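Local coordinates for protein internalin C2 (Listeria monocytogenes serotype 4b str. F2365, PDB 4FHO) that is a leucine-rich-repeat internalin of a bacterial pathogen, probably acting in cell adhesion or invasion through protein-protein binding, at residues A6-A10 with Q66-N70; S192-A198 with I213-L219. All blocks are in the same frame, centred on the assembly; numbering follows the deposited sequence.

Contact 1: residues A6-A10 with Q66-N70; sequences AESIA and QYLNN
Asn69 ND2 donates to Glu7 O at 2.7 Å and also bonds to Asp47 OD1. The bond to Glu7 is nearly straight, with an N-H...O angle of 163°, and Glu7 O lies in the amide plane of Asn69. The other end of the same amide, OD1, accepts from Glu7 N at 2.9 Å, the donor tilted from the carbonyl plane. Because both ends of the amide are engaged, its rotation is well defined. Two residues further on, Ile9 reaches the Tyr67 ring: Ile9 CG2 sits over the ring face, 3.7 Å from the ring centroid and 12° off the normal, a CH-pi contact. Turned beside its own backbone N, chi1 of -58° places the ring alongside Ile9, and Gln66 CG lies over the opposite face, offset toward the rim. Glu7 CB rests 3.6 Å from Gln66 O, and the Glu7 carboxylate crosses the Gln66 side chain obliquely, where the amide OE1 is bonded to Gly64 N. Gln43 joins the segments from helix 43-47, bonding to Ile9 N and to Tyr67 O. The N-terminal segment thus runs along the loop between strands 51-53 and 73-75, with helix 43-47 reaching both partners and Leu46 touching Tyr67.

Contact 2: residues S192-A198 with I213-L219; sequences SDISPLA and ISDVSPL
Ile194 and Leu219 meet at about a right angle between two successive turns of the leucine-rich-repeat solenoid, Ile194 CD1 lying 3.7 Å from Leu219 CG. Ile194 also crosses Ile213 nearly perpendicularly, but through its other branch: CG2 touches Ile213 CD1 at 3.6 Å. The torsion explains this division, since chi1 of 61° sets CG1 between the backbone N and the carbonyl carbon and sends CG2 beside the N, so one side chain serves both ends of the 213-219 segment. Next to it the Pro218 ring lies against the 3-10 turn of 195-198, its CG 3.5 Å from Ser195 CA and its CB close to Ile194 O. No direct hydrogen bond joins the segments; one water donates to both Ser192 O and Asp215 O, bridging the two backbones. The two turns share the same bonding pattern: Asp193 and Asp215 each form an Asx turn, OD1 accepting from the backbone N two residues on and, through its syn lone pair, from that serine's hydroxyl. At the far end Ala198 CA approaches Pro218 O at 3.4 Å in a CA-H...O contact, with an angle of 124° at the hydrogen.

Contact 1 closes before contact 2 opens along the chain, and the two lie on opposite sides of its centre, 48 Å between centres and about 35 Å between nearest atoms. The parallel sheet that begins with strand 51-53 and ends with strand 227-229 connects them. Contact 1 is near its first edge, where residues 6-10, within the N-terminal family region, meet the loop leading to strand 73-75; contact 2 joins the loops that follow strands 183-185 and 205-207, near the last edge. One therefore attaches the N-terminal segment to the start of the solenoid, whereas the other stacks neighbouring repeats, consistent with an elongated scaffold that could present its surface to a partner.

Contact 1: residues A6-A10 with Q66-N70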
ATOM      1  N   ALA A   6      16.799  -1.042 -16.725  1.00 96.61           N
ATOM      2  CA  ALA A   6      15.648  -0.248 -17.238  1.00107.38           C
ATOM      3  C   ALA A   6      14.981  -0.956 -18.419  1.00108.66           C
ATOM      4  O   ALA A   6      15.671  -1.509 -19.287  1.00110.24           O
ATOM      5  CB  ALA A   6      16.099   1.148 -17.646  1.00103.27           C
ATOM      6  N   GLU A   7      13.644  -0.916 -18.440  1.00101.15           N
ATOM      7  CA  GLU A   7      12.820  -1.564 -19.473  1.00 98.44           C
ATOM      8  C   GLU A   7      12.433  -0.532 -20.536  1.00 98.71           C
ATOM      9  O   GLU A   7      12.272   0.647 -20.221  1.00 97.77           O
ATOM     10  CB  GLU A   7      11.587  -2.216 -18.826  1.00 91.93           C
ATOM     11  CG  GLU A   7      10.959  -3.365 -19.633  1.00101.40           C
ATOM     12  CD  GLU A   7      10.545  -4.599 -18.816  1.00103.81           C
ATOM     13  OE1 GLU A   7      10.578  -4.598 -17.558  1.00 89.64           O
ATOM     14  OE2 GLU A   7      10.167  -5.601 -19.457  1.00100.11           O
ATOM     15  N   SER A   8      12.294  -0.980 -21.787  1.00 95.54           N
ATOM     16  CA  SER A   8      12.189  -0.073 -22.941  1.00 95.68           C
ATOM     17  C   SER A   8      11.431  -0.673 -24.128  1.00 96.27           C
ATOM     18  O   SER A   8      11.766  -1.783 -24.571  1.00 87.98           O
ATOM     19  CB  SER A   8      13.595   0.332 -23.401  1.00 99.79           C
ATOM     20  OG  SER A   8      13.543   1.273 -24.460  1.00 97.83           O
ATOM     21  N   ILE A   9      10.435   0.068 -24.640  1.00 88.23           N
ATOM     22  CA  ILE A   9       9.757  -0.276 -25.911  1.00 95.36           C
ATOM     23  C   ILE A   9      10.741  -0.258 -27.089  1.00 96.24           C
ATOM     24  O   ILE A   9      11.639   0.583 -27.133  1.00 98.06           O
ATOM     25  CB  ILE A   9       8.517   0.621 -26.241  1.00 93.25           C
ATOM     26  CG1 ILE A   9       8.861   2.121 -26.352  1.00 92.34           C
ATOM     27  CG2 ILE A   9       7.426   0.428 -25.195  1.00 94.84           C
ATOM     28  CD1 ILE A   9       7.751   2.968 -26.931  1.00 83.77           C
ATOM     29  N   ALA A  10      10.557  -1.183 -28.029  1.00103.48           N
ATOM     30  CA  ALA A  10      11.483  -1.360 -29.168  1.00111.34           C
ATOM     31  C   ALA A  10      11.457  -0.202 -30.184  1.00118.18           C
ATOM     32  O   ALA A  10      12.489   0.117 -30.789  1.00117.86           O
ATOM     33  CB  ALA A  10      11.210  -2.685 -29.872  1.00108.81           C
ATOM     34  N   GLN A  66       5.143  -1.625 -16.791  1.00 60.26           N
ATOM     35  CA  GLN A  66       6.561  -1.996 -16.747  1.00 64.21           C
ATOM     36  C   GLN A  66       7.500  -1.031 -17.482  1.00 66.00           C
ATOM     37  O   GLN A  66       8.677  -0.932 -17.128  1.00 72.77           O
ATOM     38  CB  GLN A  66       6.785  -3.457 -17.234  1.00 63.64           C
ATOM     39  CG  GLN A  66       6.516  -3.760 -18.702  1.00 66.53           C
ATOM     40  CD  GLN A  66       5.118  -4.262 -19.008  1.00 64.80           C
ATOM     41  OE1 GLN A  66       4.130  -3.785 -18.441  1.00 62.60           O
ATOM     42  NE2 GLN A  66       5.022  -5.203 -19.952  1.00 64.03           N
ATOM     43  N   TYR A  67       6.966  -0.337 -18.499  1.00 68.90           N
ATOM     44  CA  TYR A  67       7.723   0.641 -19.298  1.00 70.09           C
ATOM     45  C   TYR A  67       7.838   2.007 -18.626  1.00 66.22           C
ATOM     46  O   TYR A  67       8.652   2.827 -19.053  1.00 67.92           O
ATOM     47  CB  TYR A  67       7.131   0.787 -20.714  1.00 62.93           C
ATOM     48  CG  TYR A  67       7.094  -0.509 -21.477  1.00 66.11           C
ATOM     49  CD1 TYR A  67       8.282  -1.098 -21.946  1.00 67.53           C
ATOM     50  CD2 TYR A  67       5.888  -1.179 -21.721  1.00 63.97           C
ATOM     51  CE1 TYR A  67       8.264  -2.321 -22.620  1.00 73.36           C
ATOM     52  CE2 TYR A  67       5.857  -2.380 -22.423  1.00 72.03           C
ATOM     53  CZ  TYR A  67       7.049  -2.949 -22.872  1.00 73.29           C
ATOM     54  OH  TYR A  67       7.019  -4.143 -23.554  1.00 83.53           O
ATOM     55  N   LEU A  68       7.045   2.256 -17.583  1.00 63.33           N
ATOM     56  CA  LEU A  68       7.113   3.518 -16.848  1.00 64.03           C
ATOM     57  C   LEU A  68       8.238   3.426 -15.794  1.00 68.85           C
ATOM     58  O   LEU A  68       7.970   3.312 -14.593  1.00 74.64           O
ATOM     59  CB  LEU A  68       5.740   3.875 -16.258  1.00 67.33           C
ATOM     60  CG  LEU A  68       4.551   3.827 -17.234  1.00 61.99           C
ATOM     61  CD1 LEU A  68       3.298   4.306 -16.525  1.00 58.31           C
ATOM     62  CD2 LEU A  68       4.785   4.648 -18.485  1.00 66.01           C
ATOM     63  N   ASN A  69       9.490   3.510 -16.272  1.00 72.70           N
ATOM     64  CA  ASN A  69      10.697   3.300 -15.431  1.00 73.91           C
ATOM     65  C   ASN A  69      10.796   4.261 -14.242  1.00 74.54           C
ATOM     66  O   ASN A  69      11.114   3.836 -13.137  1.00 73.16           O
ATOM     67  CB  ASN A  69      11.995   3.393 -16.247  1.00 84.64           C
ATOM     68  CG  ASN A  69      12.102   2.324 -17.308  1.00 80.39           C
ATOM     69  OD1 ASN A  69      12.127   1.124 -17.009  1.00 74.73           O
ATOM     70  ND2 ASN A  69      12.152   2.753 -18.561  1.00 77.68           N
ATOM     71  N   ASN A  70      10.490   5.540 -14.479  1.00 64.52           N
ATOM     72  CA  ASN A  70      10.628   6.599 -13.476  1.00 66.91           C
ATOM     73  C   ASN A  70       9.322   6.930 -12.733  1.00 69.12           C
ATOM     74  O   ASN A  70       9.235   7.994 -12.114  1.00 69.60           O
ATOM     75  CB  ASN A  70      11.216   7.863 -14.140  1.00 71.08           C
ATOM     76  CG  ASN A  70      12.551   7.590 -14.816  1.00 72.16           C
ATOM     77  OD1 ASN A  70      13.373   6.846 -14.290  1.00 75.95           O
ATOM     78  ND2 ASN A  70      12.758   8.169 -15.996  1.00 70.20           N
TER

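Contact 2: residues S192-A198 with I213-L219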
ATOM      1  N   SER A 192      -6.487  -8.540  22.703  1.00 82.02           N
ATOM      2  CA  SER A 192      -6.725  -8.502  24.168  1.00 86.59           C
ATOM      3  C   SER A 192      -5.580  -7.968  25.022  1.00 92.30           C
ATOM      4  O   SER A 192      -5.834  -7.435  26.092  1.00103.89           O
ATOM      5  CB  SER A 192      -7.138  -9.890  24.679  1.00 92.05           C
ATOM      6  OG  SER A 192      -6.207 -10.875  24.286  1.00 84.96           O
ATOM      7  N   ASP A 193      -4.341  -8.151  24.576  1.00 85.39           N
ATOM      8  CA  ASP A 193      -3.146  -7.698  25.283  1.00 90.36           C
ATOM      9  C   ASP A 193      -2.621  -6.541  24.450  1.00 78.48           C
ATOM     10  O   ASP A 193      -2.379  -6.721  23.276  1.00 77.96           O
ATOM     11  CB  ASP A 193      -2.123  -8.854  25.339  1.00 92.22           C
ATOM     12  CG  ASP A 193      -0.930  -8.577  26.246  1.00 99.77           C
ATOM     13  OD1 ASP A 193      -0.661  -7.417  26.606  1.00 98.05           O
ATOM     14  OD2 ASP A 193      -0.243  -9.557  26.601  1.00111.03           O
ATOM     15  N   ILE A 194      -2.473  -5.359  25.049  1.00 78.16           N
ATOM     16  CA  ILE A 194      -1.806  -4.207  24.399  1.00 85.35           C
ATOM     17  C   ILE A 194      -0.457  -3.839  25.051  1.00 84.92           C
ATOM     18  O   ILE A 194       0.061  -2.747  24.814  1.00 82.16           O
ATOM     19  CB  ILE A 194      -2.747  -2.968  24.261  1.00 83.80           C
ATOM     20  CG1 ILE A 194      -3.233  -2.443  25.612  1.00 85.40           C
ATOM     21  CG2 ILE A 194      -3.940  -3.317  23.386  1.00 80.69           C
ATOM     22  CD1 ILE A 194      -3.778  -1.030  25.529  1.00 89.94           C
ATOM     23  N   SER A 195       0.134  -4.776  25.807  1.00 91.21           N
ATOM     24  CA  SER A 195       1.479  -4.613  26.398  1.00 96.37           C
ATOM     25  C   SER A 195       2.556  -4.133  25.425  1.00 90.79           C
ATOM     26  O   SER A 195       3.328  -3.251  25.796  1.00 94.81           O
ATOM     27  CB  SER A 195       1.949  -5.892  27.109  1.00104.97           C
ATOM     28  OG  SER A 195       1.102  -6.179  28.205  1.00110.04           O
ATOM     29  N   PRO A 196       2.578  -4.660  24.173  1.00 84.51           N
ATOM     30  CA  PRO A 196       3.531  -4.156  23.167  1.00 87.63           C
ATOM     31  C   PRO A 196       3.562  -2.649  22.923  1.00 82.69           C
ATOM     32  O   PRO A 196       4.617  -2.127  22.571  1.00 90.67           O
ATOM     33  CB  PRO A 196       3.095  -4.882  21.890  1.00 89.76           C
ATOM     34  CG  PRO A 196       2.625  -6.192  22.392  1.00 86.46           C
ATOM     35  CD  PRO A 196       1.927  -5.899  23.688  1.00 91.74           C
ATOM     36  N   LEU A 197       2.430  -1.970  23.117  1.00 83.33           N
ATOM     37  CA  LEU A 197       2.311  -0.533  22.846  1.00 81.45           C
ATOM     38  C   LEU A 197       3.094   0.339  23.834  1.00 86.13           C
ATOM     39  O   LEU A 197       3.413   1.476  23.501  1.00 88.05           O
ATOM     40  CB  LEU A 197       0.827  -0.104  22.770  1.00 81.36           C
ATOM     41  CG  LEU A 197      -0.112  -0.876  21.807  1.00 80.47           C
ATOM     42  CD1 LEU A 197      -1.453  -0.164  21.682  1.00 82.27           C
ATOM     43  CD2 LEU A 197       0.481  -1.117  20.424  1.00 76.72           C
ATOM     44  N   ALA A 198       3.447  -0.199  25.009  1.00 92.28           N
ATOM     45  CA  ALA A 198       4.272   0.526  26.008  1.00 97.27           C
ATOM     46  C   ALA A 198       5.679   0.925  25.529  1.00 98.63           C
ATOM     47  O   ALA A 198       6.232   1.910  26.027  1.00 97.29           O
ATOM     48  CB  ALA A 198       4.386  -0.280  27.297  1.00 99.34           C
ATOM     49  N   ILE A 213     -10.193  -5.894  25.215  1.00 82.19           N
ATOM     50  CA  ILE A 213      -9.128  -5.327  26.055  1.00 85.69           C
ATOM     51  C   ILE A 213      -9.658  -5.051  27.472  1.00 85.84           C
ATOM     52  O   ILE A 213     -10.678  -4.383  27.629  1.00 88.22           O
ATOM     53  CB  ILE A 213      -8.557  -4.037  25.418  1.00 88.17           C
ATOM     54  CG1 ILE A 213      -7.847  -4.364  24.091  1.00 84.09           C
ATOM     55  CG2 ILE A 213      -7.586  -3.334  26.361  1.00 82.06           C
ATOM     56  CD1 ILE A 213      -7.570  -3.166  23.210  1.00 80.77           C
ATOM     57  N   SER A 214      -8.963  -5.589  28.479  1.00 85.87           N
ATOM     58  CA  SER A 214      -9.253  -5.389  29.914  1.00 88.92           C
ATOM     59  C   SER A 214      -8.286  -4.424  30.614  1.00 94.68           C
ATOM     60  O   SER A 214      -8.705  -3.661  31.490  1.00 99.02           O
ATOM     61  CB  SER A 214      -9.171  -6.730  30.664  1.00100.27           C
ATOM     62  OG  SER A 214     -10.205  -7.617  30.281  1.00101.92           O
ATOM     63  N   ASP A 215      -7.005  -4.479  30.238  1.00 92.49           N
ATOM     64  CA  ASP A 215      -5.910  -3.808  30.946  1.00 92.84           C
ATOM     65  C   ASP A 215      -5.310  -2.744  30.022  1.00 92.58           C
ATOM     66  O   ASP A 215      -4.736  -3.087  28.991  1.00 84.89           O
ATOM     67  CB  ASP A 215      -4.863  -4.870  31.334  1.00 99.40           C
ATOM     68  CG  ASP A 215      -3.693  -4.316  32.154  1.00112.93           C
ATOM     69  OD1 ASP A 215      -3.728  -3.158  32.628  1.00108.31           O
ATOM     70  OD2 ASP A 215      -2.716  -5.080  32.333  1.00123.87           O
ATOM     71  N   VAL A 216      -5.468  -1.465  30.386  1.00 92.68           N
ATOM     72  CA  VAL A 216      -4.856  -0.333  29.646  1.00 89.41           C
ATOM     73  C   VAL A 216      -3.624   0.294  30.338  1.00 94.52           C
ATOM     74  O   VAL A 216      -3.155   1.356  29.919  1.00 93.16           O
ATOM     75  CB  VAL A 216      -5.911   0.743  29.239  1.00 88.85           C
ATOM     76  CG1 VAL A 216      -6.894   0.141  28.244  1.00 84.33           C
ATOM     77  CG2 VAL A 216      -6.632   1.331  30.445  1.00 89.87           C
ATOM     78  N   SER A 217      -3.054  -0.409  31.330  1.00 97.79           N
ATOM     79  CA  SER A 217      -1.769  -0.035  31.967  1.00109.85           C
ATOM     80  C   SER A 217      -0.601   0.273  31.007  1.00101.27           C
ATOM     81  O   SER A 217       0.135   1.237  31.249  1.00103.93           O
ATOM     82  CB  SER A 217      -1.305  -1.116  32.968  1.00115.22           C
ATOM     83  OG  SER A 217      -2.284  -1.345  33.965  1.00120.06           O
ATOM     84  N   PRO A 218      -0.434  -0.510  29.911  1.00 98.77           N
ATOM     85  CA  PRO A 218       0.666  -0.207  28.964  1.00 92.09           C
ATOM     86  C   PRO A 218       0.606   1.169  28.289  1.00 92.07           C
ATOM     87  O   PRO A 218       1.642   1.658  27.827  1.00105.39           O
ATOM     88  CB  PRO A 218       0.568  -1.341  27.944  1.00 97.28           C
ATOM     89  CG  PRO A 218      -0.130  -2.438  28.673  1.00 97.46           C
ATOM     90  CD  PRO A 218      -1.139  -1.740  29.510  1.00 94.35           C
ATOM     91  N   LEU A 219      -0.577   1.800  28.285  1.00 92.91           N
ATOM     92  CA  LEU A 219      -0.747   3.185  27.830  1.00 94.57           C
ATOM     93  C   LEU A 219      -0.425   4.261  28.868  1.00 99.15           C
ATOM     94  O   LEU A 219      -0.197   5.407  28.468  1.00 98.81           O
ATOM     95  CB  LEU A 219      -2.178   3.406  27.294  1.00 98.55           C
ATOM     96  CG  LEU A 219      -2.665   2.415  26.227  1.00 94.10           C
ATOM     97  CD1 LEU A 219      -4.086   2.758  25.806  1.00104.68           C
ATOM     98  CD2 LEU A 219      -1.737   2.397  25.021  1.00 96.64           C
TER
HETATM   99  O   HOH W   1      -4.330  -5.745  28.040  1.00 57.50           O
HETATM  100  O   HOH W   2       4.665   2.905  28.615  1.00 62.54           O